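PDB 4FXI: mRNA interferase RelE from Escherichia coli, which cleaves mRNA in the ribosomal A site between the second and third codon positions, halting translation during amino acid starvation as the toxin partner of RelB. Local coordinates for residues A2-D6 against L34-R38; A11-W15 against V75-G79; Q25-L30 against K52-R56; Y60-Y64 against V86-A90. The protein carries 1 engineered substitution. One frame throughout, in Å; residues are numbered along the deposited sequence.

Contact 1 of 4, residues A2-D6 against L34-R38; sequences AYFLD and LESPR
Tyr3 lies over Pro37 and can be followed outward from its backbone. Its CB passes Leu34 O at 3.9 Å. With CG anti to the carbonyl carbon (chi1 -79°), the ring swings across the proline: CG is 3.8 Å from Pro37 CG, and CD1 comes within 3.5 Å of Pro37 CD. Pro37 CG sits 3.6 Å from the Tyr3 ring centroid and 10° off the normal, a CH-pi contact over the ring face, with the two side chains crossing at about a right angle. The far end, Tyr3 OH, is hydrogen-bonded to Asp68. The contact joins the residues leading into edge strand 4-7 of the four-stranded mixed sheet with the turn that follows helix 20-35, in a RelE-family toxin fold. One backbone bond links the two segments: Tyr3 N donates to Leu34 O at 2.9 Å. Further along, Leu34 reaches back with its end, CD2 lying 4.0 Å from Leu5 CB and also near Phe4 O. At the exposed margin, Glu35, bent at chi2, brings OE1 to 4.0 Å from Ala2 CB.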
loop_
_atom_site.group_PDB
_atom_site.type_symbol
_atom_site.label_atom_id
_atom_site.label_comp_id
_atom_site.label_asym_id
_atom_site.label_seq_id
_atom_site.Cartn_x
_atom_site.Cartn_y
_atom_site.Cartn_z
ATOM N N ALA A 2 16.931 4.622 3.098
ATOM C CA ALA A 2 15.556 4.250 3.416
ATOM C C ALA A 2 14.604 5.432 3.249
ATOM O O ALA A 2 15.027 6.593 3.252
ATOM C CB ALA A 2 15.469 3.700 4.828
ATOM N N TYR A 3 13.317 5.123 3.111
ATOM C CA TYR A 3 12.279 6.134 2.928
ATOM C C TYR A 3 11.484 6.333 4.216
ATOM O O TYR A 3 11.408 5.431 5.051
ATOM C CB TYR A 3 11.322 5.706 1.802
ATOM C CG TYR A 3 11.863 5.960 0.418
ATOM C CD1 TYR A 3 13.046 5.367 -0.008
ATOM C CD2 TYR A 3 11.179 6.776 -0.474
ATOM C CE1 TYR A 3 13.535 5.593 -1.292
ATOM C CE2 TYR A 3 11.670 7.020 -1.744
ATOM C CZ TYR A 3 12.845 6.425 -2.150
ATOM O OH TYR A 3 13.325 6.662 -3.423
ATOM N N PHE A 4 10.905 7.520 4.370
ATOM C CA PHE A 4 9.960 7.788 5.452
ATOM C C PHE A 4 8.586 7.263 5.064
ATOM O O PHE A 4 8.364 6.883 3.911
ATOM C CB PHE A 4 9.867 9.299 5.721
ATOM C CG PHE A 4 11.141 9.911 6.227
ATOM C CD1 PHE A 4 11.453 9.874 7.578
ATOM C CD2 PHE A 4 12.023 10.534 5.356
ATOM C CE1 PHE A 4 12.630 10.440 8.047
ATOM C CE2 PHE A 4 13.198 11.106 5.821
ATOM C CZ PHE A 4 13.499 11.061 7.168
ATOM N N LEU A 5 7.655 7.266 6.016
ATOM C CA LEU A 5 6.319 6.715 5.778
ATOM C C LEU A 5 5.229 7.749 6.037
ATOM O O LEU A 5 5.332 8.544 6.971
ATOM C CB LEU A 5 6.087 5.489 6.681
ATOM C CG LEU A 5 4.678 4.879 6.717
ATOM C CD1 LEU A 5 4.318 4.226 5.372
ATOM C CD2 LEU A 5 4.563 3.859 7.839
ATOM N N ASP A 6 4.186 7.733 5.210
ATOM C CA ASP A 6 3.030 8.592 5.425
ATOM C C ASP A 6 1.806 7.824 4.938
ATOM O O ASP A 6 1.926 6.965 4.063
ATOM C CB ASP A 6 3.189 9.904 4.643
ATOM C CG ASP A 6 2.135 10.940 5.013
ATOM O OD1 ASP A 6 1.668 10.933 6.173
ATOM O OD2 ASP A 6 1.778 11.762 4.146
ATOM N N LEU A 34 9.981 0.015 3.264
ATOM C CA LEU A 34 10.615 1.284 3.587
ATOM C C LEU A 34 12.116 1.285 3.328
ATOM O O LEU A 34 12.702 2.332 3.043
ATOM C CB LEU A 34 10.358 1.680 5.049
ATOM C CG LEU A 34 8.910 1.987 5.406
ATOM C CD1 LEU A 34 8.868 2.504 6.856
ATOM C CD2 LEU A 34 8.282 3.017 4.482
ATOM N N GLU A 35 12.745 0.119 3.421
ATOM C CA GLU A 35 14.187 0.045 3.184
ATOM C C GLU A 35 14.542 0.287 1.719
ATOM O O GLU A 35 15.611 0.812 1.417
ATOM C CB GLU A 35 14.760 -1.291 3.657
ATOM C CG GLU A 35 14.707 -1.482 5.168
ATOM C CD GLU A 35 15.480 -0.406 5.924
ATOM O OE1 GLU A 35 16.620 -0.083 5.518
ATOM O OE2 GLU A 35 14.934 0.128 6.912
ATOM N N SER A 36 13.637 -0.091 0.816
ATOM C CA SER A 36 13.853 0.055 -0.626
ATOM C C SER A 36 12.524 -0.209 -1.346
ATOM O O SER A 36 12.208 -1.350 -1.695
ATOM C CB SER A 36 14.917 -0.938 -1.105
ATOM O OG SER A 36 15.164 -0.803 -2.494
ATOM N N PRO A 37 11.737 0.853 -1.565
ATOM C CA PRO A 37 10.318 0.678 -1.900
ATOM C C PRO A 37 10.004 0.415 -3.368
ATOM O O PRO A 37 8.906 -0.022 -3.662
ATOM C CB PRO A 37 9.699 2.008 -1.442
ATOM C CG PRO A 37 10.808 2.998 -1.646
ATOM C CD PRO A 37 12.049 2.250 -1.203
ATOM N N ARG A 38 10.942 0.670 -4.269
ATOM C CA ARG A 38 10.695 0.375 -5.668
ATOM C C ARG A 38 11.073 -1.069 -5.909
ATOM O O ARG A 38 12.250 -1.416 -5.999
ATOM C CB ARG A 38 11.478 1.327 -6.568
ATOM C CG ARG A 38 11.049 2.784 -6.394
ATOM C CD ARG A 38 11.715 3.663 -7.445
ATOM N NE ARG A 38 11.362 5.072 -7.312
ATOM C CZ ARG A 38 10.226 5.602 -7.756
ATOM N NH1 ARG A 38 9.319 4.835 -8.351
ATOM N NH2 ARG A 38 9.996 6.897 -7.600
#

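Contact 2 of 4, residues A11-W15 against V75-G79; sequences ALKEW and VISVG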
loop_
_atom_site.group_PDB
_atom_site.type_symbol
_atom_site.label_atom_id
_atom_site.label_comp_id
_atom_site.label_asym_id
_atom_site.label_seq_id
_atom_site.Cartn_x
_atom_site.Cartn_y
_atom_site.Cartn_z
ATOM N N ALA A 11 -6.586 5.853 4.273
ATOM C CA ALA A 11 -5.808 4.618 4.327
ATOM C C ALA A 11 -5.388 4.275 5.752
ATOM O O ALA A 11 -5.303 3.098 6.109
ATOM C CB ALA A 11 -4.590 4.693 3.415
ATOM N N LEU A 12 -5.137 5.288 6.579
ATOM C CA LEU A 12 -4.738 5.000 7.957
ATOM C C LEU A 12 -5.914 4.427 8.746
ATOM O O LEU A 12 -5.746 3.551 9.594
ATOM C CB LEU A 12 -4.172 6.240 8.646
ATOM C CG LEU A 12 -3.608 5.999 10.050
ATOM C CD1 LEU A 12 -2.487 4.967 10.022
ATOM C CD2 LEU A 12 -3.129 7.303 10.678
ATOM N N LYS A 13 -7.113 4.917 8.463
ATOM C CA LYS A 13 -8.302 4.356 9.098
ATOM C C LYS A 13 -8.505 2.893 8.701
ATOM O O LYS A 13 -8.798 2.051 9.546
ATOM C CB LYS A 13 -9.539 5.191 8.764
ATOM C CG LYS A 13 -9.504 6.588 9.360
ATOM C CD LYS A 13 -10.654 7.439 8.835
ATOM C CE LYS A 13 -10.554 8.875 9.333
ATOM N NZ LYS A 13 -11.505 9.769 8.621
ATOM N N GLU A 14 -8.345 2.600 7.411
ATOM C CA GLU A 14 -8.388 1.223 6.924
ATOM C C GLU A 14 -7.380 0.348 7.663
ATOM O O GLU A 14 -7.691 -0.769 8.087
ATOM C CB GLU A 14 -8.115 1.185 5.418
ATOM C CG GLU A 14 -9.271 1.761 4.587
ATOM C CD GLU A 14 -8.901 2.001 3.139
ATOM O OE1 GLU A 14 -7.719 2.301 2.864
ATOM O OE2 GLU A 14 -9.798 1.895 2.273
ATOM N N TRP A 15 -6.168 0.873 7.816
ATOM C CA TRP A 15 -5.103 0.174 8.522
ATOM C C TRP A 15 -5.510 -0.213 9.947
ATOM O O TRP A 15 -5.296 -1.348 10.373
ATOM C CB TRP A 15 -3.858 1.053 8.561
ATOM C CG TRP A 15 -2.652 0.418 9.182
ATOM C CD1 TRP A 15 -2.154 0.655 10.437
ATOM C CD2 TRP A 15 -1.770 -0.534 8.573
ATOM N NE1 TRP A 15 -1.019 -0.093 10.638
ATOM C CE2 TRP A 15 -0.767 -0.834 9.514
ATOM C CE3 TRP A 15 -1.741 -1.171 7.324
ATOM C CZ2 TRP A 15 0.261 -1.739 9.242
ATOM C CZ3 TRP A 15 -0.721 -2.059 7.058
ATOM C CH2 TRP A 15 0.267 -2.335 8.011
ATOM N N VAL A 75 1.178 5.617 1.721
ATOM C CA VAL A 75 0.180 4.556 1.654
ATOM C C VAL A 75 -1.166 5.160 1.271
ATOM O O VAL A 75 -1.692 5.984 1.999
ATOM C CB VAL A 75 0.041 3.839 3.000
ATOM C CG1 VAL A 75 -1.060 2.760 2.919
ATOM C CG2 VAL A 75 1.382 3.212 3.394
ATOM N N ILE A 76 -1.721 4.760 0.128
ATOM C CA ILE A 76 -2.977 5.368 -0.339
ATOM C C ILE A 76 -4.224 4.508 -0.158
ATOM O O ILE A 76 -5.342 5.029 -0.105
ATOM C CB ILE A 76 -2.891 5.733 -1.811
ATOM C CG1 ILE A 76 -2.574 4.496 -2.618
ATOM C CG2 ILE A 76 -1.805 6.744 -2.043
ATOM C CD1 ILE A 76 -2.194 4.822 -4.005
ATOM N N SER A 77 -4.048 3.196 -0.071
ATOM C CA SER A 77 -5.188 2.300 -0.035
ATOM C C SER A 77 -4.832 0.961 0.607
ATOM O O SER A 77 -3.821 0.342 0.259
ATOM C CB SER A 77 -5.714 2.069 -1.457
ATOM O OG SER A 77 -6.906 1.301 -1.438
ATOM N N VAL A 78 -5.650 0.524 1.561
ATOM C CA VAL A 78 -5.534 -0.842 2.069
ATOM C C VAL A 78 -6.914 -1.492 2.177
ATOM O O VAL A 78 -7.827 -0.955 2.813
ATOM C CB VAL A 78 -4.675 -0.957 3.374
ATOM C CG1 VAL A 78 -4.189 0.393 3.833
ATOM C CG2 VAL A 78 -5.414 -1.702 4.478
ATOM N N GLY A 79 -7.065 -2.627 1.499
ATOM C CA GLY A 79 -8.350 -3.294 1.390
ATOM C C GLY A 79 -8.302 -4.532 0.511
ATOM O O GLY A 79 -7.234 -5.089 0.282
HETATM O O HOH W 1 -9.075 0.655 0.032
#
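Glu14 lays its side chain across the backbone of Val78, its CB 4.1 Å from Val78 CG2 and its carboxylate at the peptide nitrogen. Val78 N donates to Glu14 OE1 at 3.0 Å, almost linear at 174°, yet the donor meets the oxygen from above, 50° out of the carboxylate plane. The chain gets there with CG anti to the carbonyl carbon and extends beyond it. The other oxygen, Glu14 OE2, accepts a hydrogen bond from a water 2.7 Å away that also donates to Ser77 OG, itself hydrogen-bonded to Val86 O of helix 85-94. Glu14 OE2 also forms a salt bridge with Arg93 of that helix; an arginine so close would probably favour the ionised carboxylate. Helix 9-17 packs here on strand 72-78 of the mixed sheet, the two short axes 7.2 Å apart and inclined at 45°. The strand carries a classic beta bulge, in which Ile76 and Ser77 both face Val63 of the neighbouring strand. One turn before Glu14, Ala11 points its methyl at this irregular stretch, CB lying 3.5 Å from Val75 O and 3.6 Å from Ile76 C. Val75 CG1 and Val78 CG1 add apolar contacts to the same methyl.

Contact 3 of 4, residues Q25-L30 against K52-R56; sequences QLKKKL and KIKLR. With SO4 (sulfate ion), chain D.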
loop_
_atom_site.group_PDB
_atom_site.type_symbol
_atom_site.label_atom_id
_atom_site.label_comp_id
_atom_site.label_asym_id
_atom_site.label_seq_id
_atom_site.Cartn_x
_atom_site.Cartn_y
_atom_site.Cartn_z
ATOM N N GLN A 25 0.914 -9.088 9.161
ATOM C CA GLN A 25 1.479 -9.648 7.933
ATOM C C GLN A 25 1.891 -8.533 6.988
ATOM O O GLN A 25 2.994 -8.543 6.438
ATOM C CB GLN A 25 0.456 -10.539 7.226
ATOM C CG GLN A 25 0.160 -11.845 7.930
ATOM C CD GLN A 25 -0.813 -12.705 7.150
ATOM O OE1 GLN A 25 -0.440 -13.359 6.174
ATOM N NE2 GLN A 25 -2.071 -12.696 7.566
ATOM N N LEU A 26 0.987 -7.575 6.797
ATOM C CA LEU A 26 1.255 -6.417 5.952
ATOM C C LEU A 26 2.322 -5.528 6.572
ATOM O O LEU A 26 3.121 -4.913 5.866
ATOM C CB LEU A 26 -0.015 -5.600 5.735
ATOM C CG LEU A 26 -1.110 -6.216 4.868
ATOM C CD1 LEU A 26 -2.329 -5.309 4.876
ATOM C CD2 LEU A 26 -0.604 -6.424 3.446
ATOM N N LYS A 27 2.346 -5.464 7.901
ATOM C CA LYS A 27 3.295 -4.583 8.564
ATOM C C LYS A 27 4.733 -5.021 8.317
ATOM O O LYS A 27 5.591 -4.190 8.013
ATOM C CB LYS A 27 3.001 -4.482 10.064
ATOM C CG LYS A 27 4.056 -3.720 10.842
ATOM C CD LYS A 27 3.670 -3.614 12.325
ATOM C CE LYS A 27 4.833 -3.148 13.163
ATOM N NZ LYS A 27 4.428 -2.812 14.574
ATOM N N LYS A 28 4.986 -6.325 8.423
ATOM C CA LYS A 28 6.320 -6.868 8.167
ATOM C C LYS A 28 6.811 -6.502 6.774
ATOM O O LYS A 28 7.970 -6.113 6.590
ATOM C CB LYS A 28 6.323 -8.385 8.331
ATOM C CG LYS A 28 7.648 -9.036 7.999
ATOM C CD LYS A 28 7.644 -10.513 8.365
ATOM C CE LYS A 28 8.641 -11.300 7.522
ATOM N NZ LYS A 28 10.008 -10.717 7.574
ATOM N N LYS A 29 5.916 -6.625 5.800
ATOM C CA LYS A 29 6.226 -6.319 4.405
ATOM C C LYS A 29 6.393 -4.814 4.155
ATOM O O LYS A 29 7.286 -4.389 3.416
ATOM C CB LYS A 29 5.156 -6.916 3.489
ATOM C CG LYS A 29 5.129 -8.452 3.491
ATOM C CD LYS A 29 4.031 -8.980 2.565
ATOM C CE LYS A 29 4.118 -10.487 2.386
ATOM N NZ LYS A 29 5.389 -10.874 1.702
ATOM N N LEU A 30 5.534 -4.014 4.769
ATOM C CA LEU A 30 5.659 -2.561 4.710
ATOM C C LEU A 30 6.985 -2.043 5.275
ATOM O O LEU A 30 7.614 -1.156 4.696
ATOM C CB LEU A 30 4.464 -1.905 5.423
ATOM C CG LEU A 30 4.390 -0.383 5.320
ATOM C CD1 LEU A 30 4.366 0.053 3.861
ATOM C CD2 LEU A 30 3.166 0.147 6.062
ATOM N N LYS A 52 2.168 -2.388 -5.125
ATOM C CA LYS A 52 1.281 -3.099 -4.220
ATOM C C LYS A 52 2.082 -3.959 -3.257
ATOM O O LYS A 52 3.228 -4.329 -3.535
ATOM C CB LYS A 52 0.310 -3.984 -5.006
ATOM C CG LYS A 52 0.983 -5.112 -5.752
ATOM C CD LYS A 52 -0.032 -6.106 -6.312
ATOM C CE LYS A 52 0.625 -7.061 -7.293
ATOM N NZ LYS A 52 1.786 -7.780 -6.689
ATOM N N ILE A 53 1.477 -4.248 -2.108
ATOM C CA ILE A 53 1.928 -5.325 -1.252
ATOM C C ILE A 53 0.827 -6.364 -1.255
ATOM O O ILE A 53 -0.345 -6.028 -1.027
ATOM C CB ILE A 53 2.138 -4.872 0.203
ATOM C CG1 ILE A 53 3.079 -3.677 0.243
ATOM C CG2 ILE A 53 2.685 -6.037 1.019
ATOM C CD1 ILE A 53 3.424 -3.195 1.668
ATOM N N LYS A 54 1.200 -7.609 -1.539
ATOM C CA LYS A 54 0.236 -8.691 -1.677
ATOM C C LYS A 54 0.405 -9.720 -0.563
ATOM O O LYS A 54 1.514 -9.974 -0.102
ATOM C CB LYS A 54 0.400 -9.371 -3.044
ATOM C CG LYS A 54 -0.541 -10.549 -3.279
ATOM C CD LYS A 54 -0.238 -11.299 -4.578
ATOM C CE LYS A 54 -0.613 -10.482 -5.807
ATOM N NZ LYS A 54 -0.611 -11.304 -7.056
ATOM N N LEU A 55 -0.709 -10.295 -0.119
ATOM C CA LEU A 55 -0.685 -11.459 0.758
ATOM C C LEU A 55 -1.201 -12.676 -0.008
ATOM O O LEU A 55 -2.112 -12.563 -0.835
ATOM C CB LEU A 55 -1.534 -11.219 2.004
ATOM C CG LEU A 55 -1.127 -10.048 2.897
ATOM C CD1 LEU A 55 -2.015 -9.991 4.133
ATOM C CD2 LEU A 55 0.331 -10.180 3.284
ATOM N N ARG A 56 -0.618 -13.836 0.266
ATOM C CA ARG A 56 -0.945 -15.051 -0.474
ATOM C C ARG A 56 -2.389 -15.529 -0.287
ATOM O O ARG A 56 -2.981 -16.095 -1.210
ATOM C CB ARG A 56 0.046 -16.169 -0.130
ATOM C CG ARG A 56 -0.312 -17.524 -0.721
ATOM C CD ARG A 56 0.885 -18.188 -1.375
ATOM N NE ARG A 56 1.984 -18.386 -0.436
ATOM C CZ ARG A 56 2.088 -19.428 0.383
ATOM N NH1 ARG A 56 1.155 -20.370 0.386
ATOM N NH2 ARG A 56 3.126 -19.527 1.201
HETATM S S SO4 D . -4.033 -9.092 -7.180
HETATM O O1 SO4 D . -2.819 -9.503 -7.881
HETATM O O2 SO4 D . -4.905 -8.372 -8.104
HETATM O O3 SO4 D . -4.725 -10.269 -6.659
HETATM O O4 SO4 D . -3.684 -8.214 -6.068
#
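Helix 20-35 covers one face of the sheet, and here it packs against the edge strand 52-54, whose other face carries Lys52 and Lys54, lysines with inferred roles in catalysis. The short axes run 9.1 Å apart at 133°, and the join is largely between aliphatic carbons, made mainly by Ile53 and, further along, Leu55. Ile53 spreads its branches: CG2, anti to the backbone N, lies 3.6 Å from Lys29 CD as the two side chains slide past each other in opposite directions, while CD1 reaches Leu30, 4.0 Å from its CD1. Leu55 is met by Leu26 at about a right angle, Leu26 CD2 lying 3.7 Å from Leu55 CG, and Leu55 CD2 also touches Gln25 CB. The aliphatic part of Lys29 reaches over to the backbone, CE 3.6 Å from Lys54 O. Lys54 points away from the helix; bent at chi3 (-71°), it brings NZ to a hydrogen bond of 3.0 Å with SO4 O1. Arg61 and Tyr87 bind the same sulfate, probably from the crystallisation liquor. Lys54 is thought to stabilise the transition state and Lys52 to act as proton acceptor, so this edge strand has an apolar face on the helix and a basic face in the probable RNA-cleaving site of a RelE toxin.

Contact 4 of 4, residues Y60-Y64 against V86-A90; sequences YRLVY and VYSEA. With SO4 (sulfate ion), chain D.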
loop_
_atom_site.group_PDB
_atom_site.type_symbol
_atom_site.label_atom_id
_atom_site.label_comp_id
_atom_site.label_asym_id
_atom_site.label_seq_id
_atom_site.Cartn_x
_atom_site.Cartn_y
_atom_site.Cartn_z
ATOM N N TYR A 60 -6.066 -9.422 1.296
ATOM C CA TYR A 60 -5.887 -7.996 1.503
ATOM C C TYR A 60 -4.668 -7.483 0.746
ATOM O O TYR A 60 -3.739 -8.238 0.466
ATOM C CB TYR A 60 -5.756 -7.705 2.997
ATOM C CG TYR A 60 -7.093 -7.562 3.676
ATOM C CD1 TYR A 60 -7.801 -8.676 4.105
ATOM C CD2 TYR A 60 -7.663 -6.313 3.864
ATOM C CE1 TYR A 60 -9.031 -8.547 4.717
ATOM C CE2 TYR A 60 -8.890 -6.173 4.473
ATOM C CZ TYR A 60 -9.571 -7.293 4.899
ATOM O OH TYR A 60 -10.798 -7.154 5.507
ATOM N N ARG A 61 -4.692 -6.195 0.409
ATOM C CA ARG A 61 -3.628 -5.570 -0.368
ATOM C C ARG A 61 -3.344 -4.191 0.180
ATOM O O ARG A 61 -4.239 -3.523 0.695
ATOM C CB ARG A 61 -4.063 -5.413 -1.826
ATOM C CG ARG A 61 -4.461 -6.697 -2.518
ATOM C CD ARG A 61 -3.260 -7.600 -2.734
ATOM N NE ARG A 61 -3.627 -8.805 -3.472
ATOM C CZ ARG A 61 -3.962 -9.959 -2.902
ATOM N NH1 ARG A 61 -3.971 -10.076 -1.578
ATOM N NH2 ARG A 61 -4.280 -10.998 -3.658
ATOM N N LEU A 62 -2.099 -3.752 0.057
ATOM C CA LEU A 62 -1.760 -2.375 0.375
ATOM C C LEU A 62 -1.206 -1.730 -0.889
ATOM O O LEU A 62 -0.352 -2.305 -1.567
ATOM C CB LEU A 62 -0.754 -2.299 1.550
ATOM C CG LEU A 62 -0.366 -0.894 2.029
ATOM C CD1 LEU A 62 -0.103 -0.883 3.539
ATOM C CD2 LEU A 62 0.856 -0.319 1.293
ATOM N N VAL A 63 -1.699 -0.539 -1.212
ATOM C CA VAL A 63 -1.181 0.190 -2.348
ATOM C C VAL A 63 -0.452 1.445 -1.878
ATOM O O VAL A 63 -0.958 2.194 -1.052
ATOM C CB VAL A 63 -2.310 0.580 -3.331
ATOM C CG1 VAL A 63 -1.739 1.354 -4.504
ATOM C CG2 VAL A 63 -3.043 -0.679 -3.820
ATOM N N TYR A 64 0.747 1.676 -2.398
ATOM C CA TYR A 64 1.497 2.853 -1.997
ATOM C C TYR A 64 2.110 3.573 -3.177
ATOM O O TYR A 64 2.382 2.965 -4.208
ATOM C CB TYR A 64 2.580 2.503 -0.960
ATOM C CG TYR A 64 3.669 1.550 -1.443
ATOM C CD1 TYR A 64 4.827 2.022 -2.065
ATOM C CD2 TYR A 64 3.550 0.181 -1.241
ATOM C CE1 TYR A 64 5.825 1.141 -2.498
ATOM C CE2 TYR A 64 4.543 -0.701 -1.655
ATOM C CZ TYR A 64 5.667 -0.218 -2.292
ATOM O OH TYR A 64 6.641 -1.113 -2.689
ATOM N N VAL A 86 -9.646 -2.456 -3.875
ATOM C CA VAL A 86 -8.510 -1.752 -3.273
ATOM C C VAL A 86 -7.816 -0.878 -4.323
ATOM O O VAL A 86 -7.324 0.210 -4.019
ATOM C CB VAL A 86 -7.514 -2.732 -2.603
ATOM C CG1 VAL A 86 -6.925 -3.707 -3.617
ATOM C CG2 VAL A 86 -6.404 -1.974 -1.858
ATOM N N TYR A 87 -7.833 -1.347 -5.565
ATOM C CA TYR A 87 -7.154 -0.667 -6.665
ATOM C C TYR A 87 -7.940 0.518 -7.227
ATOM O O TYR A 87 -7.365 1.562 -7.530
ATOM C CB TYR A 87 -6.813 -1.672 -7.770
ATOM C CG TYR A 87 -5.885 -2.766 -7.286
ATOM C CD1 TYR A 87 -4.603 -2.460 -6.836
ATOM C CD2 TYR A 87 -6.294 -4.094 -7.248
ATOM C CE1 TYR A 87 -3.751 -3.443 -6.384
ATOM C CE2 TYR A 87 -5.444 -5.088 -6.793
ATOM C CZ TYR A 87 -4.172 -4.754 -6.366
ATOM O OH TYR A 87 -3.317 -5.730 -5.911
ATOM N N SER A 88 -9.255 0.366 -7.356
ATOM C CA SER A 88 -10.076 1.477 -7.825
ATOM C C SER A 88 -10.094 2.611 -6.795
ATOM O O SER A 88 -10.082 3.787 -7.157
ATOM C CB SER A 88 -11.492 1.010 -8.163
ATOM O OG SER A 88 -11.487 0.214 -9.339
ATOM N N GLU A 89 -10.095 2.259 -5.512
ATOM C CA GLU A 89 -10.018 3.268 -4.460
ATOM C C GLU A 89 -8.694 4.026 -4.508
ATOM O O GLU A 89 -8.653 5.242 -4.323
ATOM C CB GLU A 89 -10.204 2.642 -3.075
ATOM C CG GLU A 89 -11.624 2.731 -2.551
ATOM C CD GLU A 89 -12.160 4.152 -2.546
ATOM O OE1 GLU A 89 -13.294 4.357 -3.025
ATOM O OE2 GLU A 89 -11.455 5.062 -2.060
ATOM N N ALA A 90 -7.609 3.302 -4.749
ATOM C CA ALA A 90 -6.298 3.936 -4.852
ATOM C C ALA A 90 -6.274 4.974 -5.979
ATOM O O ALA A 90 -5.780 6.087 -5.797
ATOM C CB ALA A 90 -5.208 2.888 -5.056
HETATM S S SO4 D . -4.033 -9.092 -7.180
HETATM O O1 SO4 D . -2.819 -9.503 -7.881
HETATM O O2 SO4 D . -4.905 -8.372 -8.104
HETATM O O3 SO4 D . -4.725 -10.269 -6.659
HETATM O O4 SO4 D . -3.684 -8.214 -6.068
#
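Val63 and Val86 meet in the buried half of the packing of helix 85-94 on strand 60-67, on the sheet face that carries the probable active site of the RelE toxin. The short axes are 9.0 Å apart and nearly parallel, at 22°. Packing is close: Val63 CG1 lies 3.8 Å from Ala90 CB, and Val63 CG2 lies 3.8 Å from Tyr87 CD1, reaching the ring obliquely. Val86 packs beside Arg61, its CG1 meeting Arg61 CB and its CG2 at 3.7 Å from Arg61 O. The same CG1 also lies over the centre of the neighbouring Tyr87 ring. By contrast, Arg61 and Tyr87 are partly exposed, and their polar ends are bridged through a sulfate instead of bonding directly. Arg61 bends at chi2 (-69°), which carries the guanidinium past the end of the tyrosine, the two planes 67° apart. Arg61 NE donates to SO4 O4 at 2.7 Å and NH2 to O3 at 3.1 Å, a two-pronged grip beside Lys54 NZ, while NH1 turns back to Tyr60 O, which helps to hold the guanidinium's orientation. The site is probably where the RNA phosphate would sit, consistent with the transition-state role inferred for Arg61. Tyr87 OH approaches from the other segment and donates to SO4 O4, which lies in the plane of its ring; the refined 2.5 Å is unusually short and its exact value doubtful, but this one sulfate oxygen is shared by Tyr87 OH and Arg61 NE.

Overall arrangement
Contacts 2 and 4 are the buried pair, contact 3 is partly buried, and contact 1 lies at the surface; all four reach the same mixed sheet. Contacts 1 and 3 share helix 20-35, and contacts 2 and 4 meet on adjacent strands, where Ser77 O and Val63 N probably bond. Chemistry follows position: contact 1 joins by a backbone bond and a proline CH-pi contact, contact 2 by a carboxylate and water, contact 3 mainly by aliphatic packing, contact 4 by valine and alanine packing plus an anion held by arginine and tyrosine. Contacts 3 and 4 both touch that sulfate. Contact 1 and contact 4 lie on opposite sides of the chain centre, yet Pro37 O and Tyr64 OH link them.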